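Local coordinates for protein Rab GDP-dissociation inhibitor (Saccharomyces cerevisiae, PDB 2BCG) that binds Rab GTPases such as SEC4 in their GDP-bound form, blocks release of the nucleotide and extracts YPT7 from vacuolar membranes, serving the yeast secretory pathway, at residues A[17-23]-A[292-298]; A[411-415]-A[433-437]; A[38-44]-A[258-264]. All coordinates share one frame; numbering follows the deposited sequence.

Contact 1. Residues A[17-23]-A[292-298]; sequences LGTGITE and VIADPTY
L17 and A294 sit abreast on neighbouring parallel strands, and two backbone bonds from L17, to the residues before and after A294, tie the strands. L17 N gives its hydrogen to I293 O at 2.8 Å, and D295 N returns one to L17 O at 3.3 Å, a longer bond.

The apolar part gathers round L17. Its CB stands over the centre of the Y298 ring, 3.7 Å from the centroid and 9° off the normal, a CH-pi contact. With CG anti to the carbonyl carbon (chi1 -55°), the branch swings to V292, where CG meets V292 CG2 at 3.8 Å. Y298 OH goes on to bond K42 N.

The polar part lies at the N-cap residue G20. One water accepts from G20 N at 2.7 Å and donates to E23 OE2 and D295 OD2. E23 OE1 is held by S414 OG. D295 OD1 accepts from T297 N, which makes an Asx turn, and also from T297 OG1.

Strand 14-17, the glycine turn G18-G20 and helix 21-32 form the first strand-turn-helix of a Rossmann-type fold, with strand 292-294 alongside. E23 OE2 and D295 OD2, 4.6 Å apart, share one water, whose two donated hydrogens probably ease their mutual repulsion.

Contact 2. Residues A[411-415]-A[433-437]; sequences IYLSR and IYFRV
Y412 offers one face of its ring to V437 on the helix behind the strand. The methyl V437 CG2 rests over that face, shifted toward the rim near CG, 3.8 Å from the ring centroid and 19° off its normal. V437 CG2 reaches the ring because it stands anti to its own carbonyl carbon, with the other methyl, CG1, anti to the backbone N (chi1 169°). R436 CB comes alongside the ring at CD2 and CE2. Further along, I433 CG2 approaches Y412 CB, while the far end of the same isoleucine, CD1, packs on S414 CB at 3.9 Å.

Strand 411-413 and the segment 433-437 of helix 424-438 run almost antiparallel, 169° between their directions, with axes 9.2 Å apart. The strand is the outermost on its side of the five-stranded parallel sheet, next to 292-294, and the helix packs against the sheet as in a Rossmann-type alpha/beta layer. V437 also touches I293 on the next strand, and I433 touches T22 and L26 of helix 21-32.

Of the polar contacts, the direct one is the hydrogen bond from R436 NH2 to L413 O, 3.2 Å long, with the oxygen near the guanidinium plane. The arginine chain bends at chi2 and chi3, and its head runs back toward the start of the helix segment, level with L413. Its NE is held by D405 O, and NH1 makes a salt bridge with D432. A water in the guanidinium plane accepts from R436 NH1 and donates to L413 O at 2.7 Å, giving the carbonyl a second hydrogen. Two more waters join Y412 OH to the helix, donating to R436 O and V437 O respectively.

Contact 3. Residues A[38-44]-A[258-264]; sequences LHIDKQD and TYMLDTP
H39 lies beside Y259, both side chains pointing the same way off one face of the parallel pair 38-40 and 258-260. From CB outward the histidine follows the tyrosine as far as ND1. CB stands over the tyrosine ring toward its rim, 3.6 Å from the centroid in a CH-pi contact. CG, placed anti to the backbone N (chi1 -158°), comes next to Y259 CE1 at 3.3 Å. ND1 then meets Y259 OH at 2.7 Å in a hydrogen bond whose geometry fits either donor; the ring planes are 39° apart. At the far edge NE2 bonds G18 O, and S27 OG hydrogen-bonds Y259 OH.

The opposite face carries L38, I40, T258 and M260, with L38 CD1 touching M260 CE at 4.0 Å. The backbones are laced by H39 N to T258 O, M260 N to H39 O and D41 N to M260 O.

Beyond the strands the two segments turn together: T263 N donates to D41 O at 3.0 Å, and D262 N reaches Q43 O from above its carbonyl plane. D41 OD2 accepts from Q43 N in an Asx turn, while OD1 is bonded to T19 OG1.

Residues 258-261 belong to a YPT1-interacting region and pack on another protein chain. G18 O can only accept, so NE2 donates there; if the imidazole is neutral, ND1 would probably accept from Y259 OH, joining the edge strand to the G18 turn.

In the fold
All three contacts belong to one five-stranded parallel sheet, ordered 258-260, 37-40, 14-17, 292-294, 411-413: contact 3 joins one edge pair, contact 1 joins the middle strand 14-17 to its neighbour 292-294, and contact 2 backs the other edge with a helix. Contact 1 bridges the rest, its centre 10 Å from that of contact 2 and 11 Å from that of contact 3, whereas contacts 2 and 3 come no closer than about 10 Å between nearest atoms. V292 O and Y412 N, 2.9 Å apart, probably bond contacts 1 and 2; T19 OG1 and D41 OD1, at 2.7 Å, do so for 1 and 3. None of the residues lining the geranylgeranyl pockets falls in these segments.

Contact 1. Residues A[17-23]-A[292-298]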
loop_
_atom_site.group_PDB
_atom_site.type_symbol
_atom_site.label_atom_id
_atom_site.label_comp_id
_atom_site.label_asym_id
_atom_site.label_seq_id
_atom_site.Cartn_x
_atom_site.Cartn_y
_atom_site.Cartn_z
ATOM N N LEU A 17 14.469 9.531 -0.268
ATOM C CA LEU A 17 15.105 8.495 -1.101
ATOM C C LEU A 17 14.532 7.130 -0.784
ATOM O O LEU A 17 14.545 6.678 0.378
ATOM C CB LEU A 17 16.620 8.461 -0.908
ATOM C CG LEU A 17 17.303 9.820 -1.149
ATOM C CD1 LEU A 17 18.804 9.655 -0.884
ATOM C CD2 LEU A 17 17.040 10.333 -2.549
ATOM N N GLY A 18 14.046 6.487 -1.846
ATOM C CA GLY A 18 13.358 5.205 -1.743
ATOM C C GLY A 18 11.872 5.362 -1.538
ATOM O O GLY A 18 11.408 6.219 -0.757
ATOM N N THR A 19 11.108 4.531 -2.252
ATOM C CA THR A 19 9.648 4.632 -2.140
ATOM C C THR A 19 9.032 3.450 -1.407
ATOM O O THR A 19 7.893 3.064 -1.702
ATOM C CB THR A 19 8.976 4.795 -3.521
ATOM O OG1 THR A 19 9.323 3.684 -4.374
ATOM C CG2 THR A 19 9.401 6.090 -4.197
ATOM N N GLY A 20 9.749 2.901 -0.421
ATOM C CA GLY A 20 9.065 2.116 0.608
ATOM C C GLY A 20 7.957 2.859 1.322
ATOM O O GLY A 20 7.940 4.105 1.384
ATOM N N ILE A 21 7.048 2.099 1.925
ATOM C CA ILE A 21 5.904 2.721 2.594
ATOM C C ILE A 21 6.289 3.759 3.702
ATOM O O ILE A 21 5.637 4.787 3.829
ATOM C CB ILE A 21 4.951 1.627 3.148
ATOM C CG1 ILE A 21 3.669 2.223 3.739
ATOM C CG2 ILE A 21 5.653 0.697 4.140
ATOM C CD1 ILE A 21 2.918 3.123 2.829
ATOM N N THR A 22 7.296 3.483 4.519
ATOM C CA THR A 22 7.663 4.463 5.551
ATOM C C THR A 22 7.971 5.813 4.911
ATOM O O THR A 22 7.451 6.849 5.361
ATOM C CB THR A 22 8.857 3.964 6.343
ATOM O OG1 THR A 22 8.530 2.715 6.937
ATOM C CG2 THR A 22 9.292 4.984 7.406
ATOM N N GLU A 23 8.752 5.789 3.832
ATOM C CA GLU A 23 9.164 7.029 3.147
ATOM C C GLU A 23 7.983 7.687 2.455
ATOM O O GLU A 23 7.854 8.916 2.445
ATOM C CB GLU A 23 10.251 6.768 2.107
ATOM C CG GLU A 23 11.644 6.640 2.682
ATOM C CD GLU A 23 11.869 5.376 3.494
ATOM O OE1 GLU A 23 12.708 5.421 4.434
ATOM O OE2 GLU A 23 11.295 4.317 3.143
ATOM N N VAL A 292 17.433 15.060 4.425
ATOM C CA VAL A 292 17.023 13.897 3.631
ATOM C C VAL A 292 16.365 12.866 4.568
ATOM O O VAL A 292 16.756 12.708 5.740
ATOM C CB VAL A 292 18.236 13.283 2.853
ATOM C CG1 VAL A 292 19.267 12.665 3.787
ATOM C CG2 VAL A 292 17.746 12.256 1.796
ATOM N N ILE A 293 15.366 12.169 4.031
ATOM C CA ILE A 293 14.731 10.998 4.674
ATOM C C ILE A 293 14.986 9.835 3.708
ATOM O O ILE A 293 14.769 9.976 2.512
ATOM C CB ILE A 293 13.219 11.234 4.871
ATOM C CG1 ILE A 293 12.976 12.454 5.786
ATOM C CG2 ILE A 293 12.538 9.944 5.370
ATOM C CD1 ILE A 293 11.563 12.847 5.900
ATOM N N ALA A 294 15.508 8.716 4.197
ATOM C CA ALA A 294 15.870 7.635 3.274
ATOM C C ALA A 294 15.826 6.274 3.926
ATOM O O ALA A 294 15.879 6.160 5.155
ATOM C CB ALA A 294 17.242 7.877 2.718
ATOM N N ASP A 295 15.720 5.236 3.101
ATOM C CA ASP A 295 15.881 3.890 3.633
ATOM C C ASP A 295 17.353 3.453 3.710
ATOM O O ASP A 295 18.232 4.106 3.128
ATOM C CB ASP A 295 14.965 2.885 2.889
ATOM C CG ASP A 295 15.490 2.471 1.521
ATOM O OD1 ASP A 295 16.667 2.088 1.357
ATOM O OD2 ASP A 295 14.667 2.465 0.576
ATOM N N PRO A 296 17.635 2.400 4.493
ATOM C CA PRO A 296 19.026 1.962 4.666
ATOM C C PRO A 296 19.827 1.709 3.392
ATOM O O PRO A 296 21.077 1.835 3.415
ATOM C CB PRO A 296 18.891 0.684 5.528
ATOM C CG PRO A 296 17.590 0.942 6.349
ATOM C CD PRO A 296 16.691 1.644 5.346
ATOM N N THR A 297 19.174 1.345 2.276
ATOM C CA THR A 297 19.935 1.007 1.062
ATOM C C THR A 297 20.640 2.215 0.450
ATOM O O THR A 297 21.564 2.047 -0.354
ATOM C CB THR A 297 19.060 0.336 -0.020
ATOM O OG1 THR A 297 18.204 1.317 -0.603
ATOM C CG2 THR A 297 18.225 -0.844 0.558
ATOM N N TYR A 298 20.223 3.426 0.826
ATOM C CA TYR A 298 20.875 4.642 0.314
ATOM C C TYR A 298 22.062 5.094 1.147
ATOM O O TYR A 298 22.869 5.883 0.657
ATOM C CB TYR A 298 19.872 5.802 0.199
ATOM C CG TYR A 298 18.890 5.522 -0.893
ATOM C CD1 TYR A 298 19.131 5.928 -2.235
ATOM C CD2 TYR A 298 17.746 4.781 -0.623
ATOM C CE1 TYR A 298 18.224 5.629 -3.260
ATOM C CE2 TYR A 298 16.833 4.457 -1.660
ATOM C CZ TYR A 298 17.072 4.904 -2.952
ATOM O OH TYR A 298 16.198 4.599 -3.964
HETATM O O HOH W 1 12.147 3.342 0.729
#

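Contact 2. Residues A[411-415]-A[433-437]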
loop_
_atom_site.group_PDB
_atom_site.type_symbol
_atom_site.label_atom_id
_atom_site.label_comp_id
_atom_site.label_asym_id
_atom_site.label_seq_id
_atom_site.Cartn_x
_atom_site.Cartn_y
_atom_site.Cartn_z
ATOM N N ILE A 411 20.215 13.426 8.258
ATOM C CA ILE A 411 19.995 12.204 7.478
ATOM C C ILE A 411 19.150 11.266 8.328
ATOM O O ILE A 411 19.651 10.555 9.245
ATOM C CB ILE A 411 21.312 11.565 7.040
ATOM C CG1 ILE A 411 22.093 12.544 6.144
ATOM C CG2 ILE A 411 21.067 10.249 6.312
ATOM C CD1 ILE A 411 23.524 12.130 5.873
ATOM N N TYR A 412 17.856 11.290 8.006
ATOM C CA TYR A 412 16.830 10.657 8.823
ATOM C C TYR A 412 16.466 9.333 8.143
ATOM O O TYR A 412 15.884 9.310 7.063
ATOM C CB TYR A 412 15.607 11.565 8.941
ATOM C CG TYR A 412 15.929 12.856 9.683
ATOM C CD1 TYR A 412 16.259 14.044 8.974
ATOM C CD2 TYR A 412 15.991 12.873 11.059
ATOM C CE1 TYR A 412 16.596 15.242 9.671
ATOM C CE2 TYR A 412 16.326 14.068 11.769
ATOM C CZ TYR A 412 16.620 15.229 11.069
ATOM O OH TYR A 412 16.925 16.390 11.746
ATOM N N LEU A 413 16.868 8.242 8.777
ATOM C CA LEU A 413 16.750 6.917 8.157
ATOM C C LEU A 413 15.681 6.082 8.788
ATOM O O LEU A 413 15.455 6.094 10.020
ATOM C CB LEU A 413 18.087 6.187 8.240
ATOM C CG LEU A 413 19.224 6.950 7.535
ATOM C CD1 LEU A 413 20.601 6.366 7.797
ATOM C CD2 LEU A 413 18.970 7.143 6.034
ATOM N N SER A 414 15.017 5.306 7.930
ATOM C CA SER A 414 14.027 4.359 8.429
ATOM C C SER A 414 14.664 3.019 8.807
ATOM O O SER A 414 15.794 2.699 8.380
ATOM C CB SER A 414 12.940 4.138 7.347
ATOM O OG SER A 414 13.556 3.675 6.141
ATOM N N ARG A 415 13.905 2.213 9.547
ATOM C CA ARG A 415 14.292 0.850 9.868
ATOM C C ARG A 415 13.853 -0.144 8.764
ATOM O O ARG A 415 12.801 0.022 8.135
ATOM C CB ARG A 415 13.647 0.439 11.196
ATOM C CG ARG A 415 14.015 1.326 12.432
ATOM C CD ARG A 415 13.160 0.922 13.627
ATOM N NE ARG A 415 13.596 -0.407 14.051
ATOM C CZ ARG A 415 14.608 -0.649 14.878
ATOM N NH1 ARG A 415 15.281 0.362 15.444
ATOM N NH2 ARG A 415 14.936 -1.910 15.160
ATOM N N ILE A 433 10.258 9.168 13.233
ATOM C CA ILE A 433 11.045 9.917 12.230
ATOM C C ILE A 433 10.444 11.316 12.078
ATOM O O ILE A 433 11.185 12.306 11.989
ATOM C CB ILE A 433 11.078 9.198 10.838
ATOM C CG1 ILE A 433 11.849 7.872 10.908
ATOM C CG2 ILE A 433 11.762 10.111 9.769
ATOM C CD1 ILE A 433 11.544 6.934 9.711
ATOM N N TYR A 434 9.116 11.414 12.098
ATOM C CA TYR A 434 8.463 12.699 11.923
ATOM C C TYR A 434 8.826 13.633 13.088
ATOM O O TYR A 434 9.146 14.811 12.857
ATOM C CB TYR A 434 6.962 12.526 11.848
ATOM C CG TYR A 434 6.210 13.797 11.576
ATOM C CD1 TYR A 434 5.868 14.662 12.614
ATOM C CD2 TYR A 434 5.853 14.147 10.274
ATOM C CE1 TYR A 434 5.164 15.819 12.374
ATOM C CE2 TYR A 434 5.149 15.310 10.015
ATOM C CZ TYR A 434 4.812 16.145 11.070
ATOM O OH TYR A 434 4.125 17.296 10.791
ATOM N N PHE A 435 8.761 13.107 14.316
ATOM C CA PHE A 435 9.172 13.859 15.530
ATOM C C PHE A 435 10.637 14.298 15.425
ATOM O O PHE A 435 10.975 15.463 15.721
ATOM C CB PHE A 435 8.928 13.006 16.787
ATOM C CG PHE A 435 9.348 13.680 18.066
ATOM C CD1 PHE A 435 10.446 13.211 18.780
ATOM C CD2 PHE A 435 8.660 14.789 18.537
ATOM C CE1 PHE A 435 10.848 13.857 19.987
ATOM C CE2 PHE A 435 9.045 15.439 19.728
ATOM C CZ PHE A 435 10.142 14.975 20.440
ATOM N N ARG A 436 11.510 13.391 14.994
ATOM C CA ARG A 436 12.931 13.707 14.760
ATOM C C ARG A 436 13.120 14.826 13.727
ATOM O O ARG A 436 13.929 15.766 13.925
ATOM C CB ARG A 436 13.726 12.457 14.350
ATOM C CG ARG A 436 13.981 11.485 15.507
ATOM C CD ARG A 436 14.026 10.018 15.070
ATOM N NE ARG A 436 14.955 9.737 13.989
ATOM C CZ ARG A 436 14.913 8.591 13.293
ATOM N NH1 ARG A 436 13.988 7.678 13.604
ATOM N NH2 ARG A 436 15.772 8.358 12.296
ATOM N N VAL A 437 12.355 14.752 12.640
ATOM C CA VAL A 437 12.459 15.747 11.559
ATOM C C VAL A 437 11.878 17.115 11.965
ATOM O O VAL A 437 12.500 18.165 11.709
ATOM C CB VAL A 437 11.795 15.196 10.265
ATOM C CG1 VAL A 437 11.634 16.300 9.200
ATOM C CG2 VAL A 437 12.600 14.059 9.707
HETATM O O HOH W 2 18.604 8.661 11.102
HETATM O O HOH W 3 14.964 18.599 10.863
HETATM O O HOH W 4 16.251 16.312 14.697
HETATM O O HOH W 5 14.133 5.115 12.159
#

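Contact 3. Residues A[38-44]-A[258-264]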
loop_
_atom_site.group_PDB
_atom_site.type_symbol
_atom_site.label_atom_id
_atom_site.label_comp_id
_atom_site.label_asym_id
_atom_site.label_seq_id
_atom_site.Cartn_x
_atom_site.Cartn_y
_atom_site.Cartn_z
ATOM N N LEU A 38 11.018 16.499 -2.790
ATOM C CA LEU A 38 11.498 15.776 -3.975
ATOM C C LEU A 38 11.723 14.340 -3.549
ATOM O O LEU A 38 12.465 14.109 -2.599
ATOM C CB LEU A 38 12.828 16.336 -4.495
ATOM C CG LEU A 38 13.417 15.541 -5.680
ATOM C CD1 LEU A 38 12.480 15.530 -6.865
ATOM C CD2 LEU A 38 14.747 16.166 -6.077
ATOM N N HIS A 39 11.055 13.392 -4.219
ATOM C CA HIS A 39 11.083 11.967 -3.834
ATOM C C HIS A 39 11.692 11.156 -4.987
ATOM O O HIS A 39 11.144 11.148 -6.095
ATOM C CB HIS A 39 9.677 11.476 -3.480
ATOM C CG HIS A 39 9.660 10.259 -2.606
ATOM N ND1 HIS A 39 8.587 9.916 -1.802
ATOM C CD2 HIS A 39 10.602 9.309 -2.403
ATOM C CE1 HIS A 39 8.868 8.795 -1.160
ATOM N NE2 HIS A 39 10.083 8.402 -1.510
ATOM N N ILE A 40 12.837 10.526 -4.736
ATOM C CA ILE A 40 13.578 9.824 -5.784
ATOM C C ILE A 40 13.718 8.365 -5.430
ATOM O O ILE A 40 13.884 8.027 -4.251
ATOM C CB ILE A 40 14.991 10.431 -5.947
ATOM C CG1 ILE A 40 14.921 11.949 -6.152
ATOM C CG2 ILE A 40 15.837 9.714 -7.062
ATOM C CD1 ILE A 40 16.316 12.636 -6.028
ATOM N N ASP A 41 13.643 7.503 -6.454
ATOM C CA ASP A 41 13.991 6.083 -6.283
ATOM C C ASP A 41 14.953 5.647 -7.398
ATOM O O ASP A 41 14.746 5.973 -8.565
ATOM C CB ASP A 41 12.713 5.215 -6.284
ATOM C CG ASP A 41 12.885 3.875 -5.546
ATOM O OD1 ASP A 41 11.959 3.480 -4.786
ATOM O OD2 ASP A 41 13.926 3.206 -5.755
ATOM N N LYS A 42 16.000 4.919 -7.008
ATOM C CA LYS A 42 16.918 4.285 -7.970
ATOM C C LYS A 42 16.229 3.168 -8.765
ATOM O O LYS A 42 16.666 2.823 -9.873
ATOM C CB LYS A 42 18.197 3.787 -7.272
ATOM C CG LYS A 42 17.973 2.787 -6.131
ATOM C CD LYS A 42 19.164 2.714 -5.170
ATOM C CE LYS A 42 18.792 2.022 -3.866
ATOM N NZ LYS A 42 19.754 2.291 -2.749
ATOM N N GLN A 43 15.181 2.593 -8.175
ATOM C CA GLN A 43 14.488 1.458 -8.773
ATOM C C GLN A 43 13.432 1.970 -9.752
ATOM O O GLN A 43 12.999 3.132 -9.676
ATOM C CB GLN A 43 13.869 0.552 -7.698
ATOM C CG GLN A 43 14.872 0.066 -6.659
ATOM C CD GLN A 43 14.415 -1.130 -5.870
ATOM O OE1 GLN A 43 15.144 -2.122 -5.790
ATOM N NE2 GLN A 43 13.218 -1.068 -5.285
ATOM N N ASP A 44 13.009 1.100 -10.664
ATOM C CA ASP A 44 12.149 1.527 -11.744
ATOM C C ASP A 44 10.664 1.400 -11.395
ATOM O O ASP A 44 9.789 1.440 -12.295
ATOM C CB ASP A 44 12.500 0.761 -13.039
ATOM C CG ASP A 44 12.175 -0.729 -12.960
ATOM O OD1 ASP A 44 12.537 -1.460 -13.920
ATOM O OD2 ASP A 44 11.518 -1.184 -11.995
ATOM N N THR A 258 7.367 16.092 -5.918
ATOM C CA THR A 258 7.926 15.759 -7.232
ATOM C C THR A 258 8.600 14.392 -7.152
ATOM O O THR A 258 9.347 14.125 -6.204
ATOM C CB THR A 258 8.972 16.824 -7.629
ATOM O OG1 THR A 258 8.327 18.096 -7.696
ATOM C CG2 THR A 258 9.600 16.549 -9.011
ATOM N N TYR A 259 8.280 13.530 -8.120
ATOM C CA TYR A 259 8.738 12.122 -8.142
ATOM C C TYR A 259 9.663 11.802 -9.317
ATOM O O TYR A 259 9.393 12.183 -10.454
ATOM C CB TYR A 259 7.522 11.151 -8.116
ATOM C CG TYR A 259 7.048 10.986 -6.687
ATOM C CD1 TYR A 259 7.457 9.895 -5.943
ATOM C CD2 TYR A 259 6.288 11.989 -6.059
ATOM C CE1 TYR A 259 7.081 9.745 -4.607
ATOM C CE2 TYR A 259 5.926 11.873 -4.701
ATOM C CZ TYR A 259 6.354 10.763 -3.976
ATOM O OH TYR A 259 6.073 10.621 -2.641
ATOM N N MET A 260 10.723 11.058 -9.013
ATOM C CA MET A 260 11.651 10.538 -10.039
ATOM C C MET A 260 11.915 9.075 -9.739
ATOM O O MET A 260 12.273 8.745 -8.615
ATOM C CB MET A 260 12.975 11.312 -10.047
ATOM C CG MET A 260 12.836 12.729 -10.471
ATOM S SD MET A 260 14.327 13.647 -10.103
ATOM C CE MET A 260 13.840 15.290 -10.670
ATOM N N LEU A 261 11.696 8.200 -10.715
ATOM C CA LEU A 261 12.068 6.783 -10.589
ATOM C C LEU A 261 13.241 6.454 -11.525
ATOM O O LEU A 261 13.642 7.286 -12.371
ATOM C CB LEU A 261 10.883 5.888 -10.920
ATOM C CG LEU A 261 9.626 5.961 -10.027
ATOM C CD1 LEU A 261 8.597 5.052 -10.670
ATOM C CD2 LEU A 261 9.894 5.586 -8.572
ATOM N N ASP A 262 13.787 5.243 -11.377
ATOM C CA ASP A 262 14.913 4.794 -12.234
ATOM C C ASP A 262 16.003 5.868 -12.294
ATOM O O ASP A 262 16.611 6.102 -13.346
ATOM C CB ASP A 262 14.403 4.481 -13.660
ATOM C CG ASP A 262 15.398 3.687 -14.517
ATOM O OD1 ASP A 262 15.279 3.785 -15.756
ATOM O OD2 ASP A 262 16.266 2.967 -13.990
ATOM N N THR A 263 16.274 6.478 -11.136
ATOM C CA THR A 263 17.178 7.597 -11.035
ATOM C C THR A 263 18.191 7.296 -9.928
ATOM O O THR A 263 17.955 7.588 -8.763
ATOM C CB THR A 263 16.393 8.915 -10.778
ATOM O OG1 THR A 263 15.524 9.167 -11.883
ATOM C CG2 THR A 263 17.312 10.112 -10.604
ATOM N N PRO A 264 19.305 6.636 -10.295
ATOM C CA PRO A 264 20.406 6.417 -9.356
ATOM C C PRO A 264 20.855 7.702 -8.670
ATOM O O PRO A 264 20.827 8.772 -9.264
ATOM C CB PRO A 264 21.534 5.908 -10.263
ATOM C CG PRO A 264 20.780 5.131 -11.297
ATOM C CD PRO A 264 19.568 6.011 -11.605
HETATM O O HOH W 6 16.104 0.903 -12.251
#